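Local coordinates for putative ABC transporter amino acid-binding protein (Sinorhizobium meliloti, PDB 2Q88), which binds the compatible solute ectoine and probably hands it, or hydroxyectoine, to an ABC transporter for uptake in osmoprotection, at residues A[15-20]-A[73-78]. Residues are numbered along the deposited sequence; the frame is centred on the assembly and turned at random.
Sequences ARIAIA and HDAITA. With CD (cadmium ion), chain E.
D74 grips R16 through the backbone of the arginine, an example of a side chain finishing the bonding pattern just before strand 75-76 begins. Its OD2 takes the amide hydrogen of R16 N at 2.7 Å in an almost straight bond (175°), received on the anti side of the carboxylate and 20° above its plane. CG stands anti to the carbonyl carbon (chi1 -58°), which brings the carboxylate back beside the neighbouring strand, while OD1 is engaged by K5 in a salt bridge. The main chain answers, since R16 O accepts both D74 N (2.7 Å) and A75 N (3.2 Å). An alanine in place of D74 would probably leave R16 N without its acceptor and take from K5 the carboxylate it pairs with here. From here regular parallel pairing runs on, A18 N giving to A75 O and A18 O receiving T77 N.

The side chains divide between two faces. On one, I17 and T77 lie roughly at right angles, OG1 of the threonine 3.4 Å from I17 CB; that hydroxyl oxygen is buried without a polar partner in the model. On the other, A18 CB meets I76 CG1 at 4.3 Å, and the H73 ring turns its edge to R16 CB. Through NE2 the ring binds a cadmium ion lying in its plane (2.5 Å); S57 and a water, itself weakly held by R16 NH1, join the coordination. Farther along, A78 CB packs 3.8 Å from I19 CA; the residue A78 also touches the bound ectoine, though its side chain stays about 6 Å from the ligand. Strand 14-19 runs between 53-58 and 75-76, giving the 2-1-3 order of the parallel sheet in one lobe of a periplasmic binding protein, with the end of the 73-78 segment reaching the ligand cleft.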
# COMPACT_ATOMS: atom_id res chain seq x y z
N ALA A 15 15.02 10.27 -7.71
CA ALA A 15 13.74 9.82 -8.25
C ALA A 15 12.62 10.42 -7.42
O ALA A 15 12.73 10.52 -6.20
CB ALA A 15 13.65 8.28 -8.21
N ARG A 16 11.54 10.81 -8.08
CA ARG A 16 10.33 11.26 -7.39
C ARG A 16 9.44 10.06 -7.15
O ARG A 16 9.08 9.35 -8.09
CB ARG A 16 9.56 12.29 -8.22
CG ARG A 16 10.33 13.55 -8.52
CD ARG A 16 9.61 14.45 -9.50
NE ARG A 16 10.41 15.63 -9.82
CZ ARG A 16 10.38 16.75 -9.12
NH1 ARG A 16 9.58 16.85 -8.06
NH2 ARG A 16 11.14 17.78 -9.49
N ILE A 17 9.07 9.83 -5.89
CA ILE A 17 8.24 8.68 -5.52
C ILE A 17 6.92 9.14 -4.90
O ILE A 17 6.86 10.18 -4.25
CB ILE A 17 9.01 7.67 -4.60
CG1 ILE A 17 9.39 8.32 -3.26
CG2 ILE A 17 10.24 7.08 -5.34
CD1 ILE A 17 10.10 7.40 -2.24
N ALA A 18 5.87 8.36 -5.09
CA ALA A 18 4.58 8.67 -4.50
C ALA A 18 4.35 7.75 -3.32
O ALA A 18 4.55 6.54 -3.44
CB ALA A 18 3.48 8.52 -5.53
N ILE A 19 3.97 8.34 -2.18
CA ILE A 19 3.67 7.61 -0.94
C ILE A 19 2.36 8.12 -0.32
O ILE A 19 1.82 9.14 -0.76
CB ILE A 19 4.81 7.78 0.09
CG1 ILE A 19 4.89 9.22 0.60
CG2 ILE A 19 6.14 7.31 -0.49
CD1 ILE A 19 5.67 9.35 1.91
N ALA A 20 1.85 7.44 0.71
CA ALA A 20 0.60 7.87 1.35
C ALA A 20 0.71 8.22 2.83
O ALA A 20 -0.24 8.76 3.40
CB ALA A 20 -0.49 6.83 1.15
N HIS A 73 5.38 11.78 -11.14
CA HIS A 73 6.34 11.03 -10.33
C HIS A 73 6.97 9.91 -11.15
O HIS A 73 6.46 9.54 -12.22
CB HIS A 73 5.68 10.52 -9.05
CG HIS A 73 4.89 11.58 -8.35
ND1 HIS A 73 3.51 11.59 -8.34
CD2 HIS A 73 5.28 12.70 -7.70
CE1 HIS A 73 3.08 12.66 -7.68
NE2 HIS A 73 4.14 13.35 -7.28
N ASP A 74 8.07 9.38 -10.64
CA ASP A 74 8.86 8.38 -11.36
C ASP A 74 8.46 6.96 -11.00
O ASP A 74 8.55 6.05 -11.82
CB ASP A 74 10.34 8.62 -11.09
CG ASP A 74 10.79 10.02 -11.50
OD1 ASP A 74 10.46 10.41 -12.64
OD2 ASP A 74 11.43 10.80 -10.76
N ALA A 75 8.03 6.77 -9.75
CA ALA A 75 7.59 5.47 -9.27
C ALA A 75 6.54 5.66 -8.19
O ALA A 75 6.55 6.67 -7.51
CB ALA A 75 8.78 4.68 -8.71
N ILE A 76 5.65 4.68 -8.03
CA ILE A 76 4.77 4.64 -6.85
C ILE A 76 5.37 3.62 -5.90
O ILE A 76 5.51 2.47 -6.27
CB ILE A 76 3.33 4.22 -7.25
CG1 ILE A 76 2.69 5.24 -8.19
CG2 ILE A 76 2.46 4.05 -6.02
CD1 ILE A 76 1.47 4.68 -8.95
N THR A 77 5.76 4.04 -4.70
CA THR A 77 6.37 3.11 -3.76
C THR A 77 5.63 3.26 -2.44
O THR A 77 6.12 3.90 -1.51
CB THR A 77 7.87 3.41 -3.59
OG1 THR A 77 8.01 4.76 -3.15
CG2 THR A 77 8.59 3.40 -4.93
N ALA A 78 4.45 2.66 -2.36
CA ALA A 78 3.48 3.03 -1.35
C ALA A 78 2.68 1.87 -0.78
O ALA A 78 1.77 2.08 0.01
CB ALA A 78 2.53 4.09 -1.93
CD CD E . 4.78 15.71 -6.66
O HOH W 1 7.06 16.18 -7.03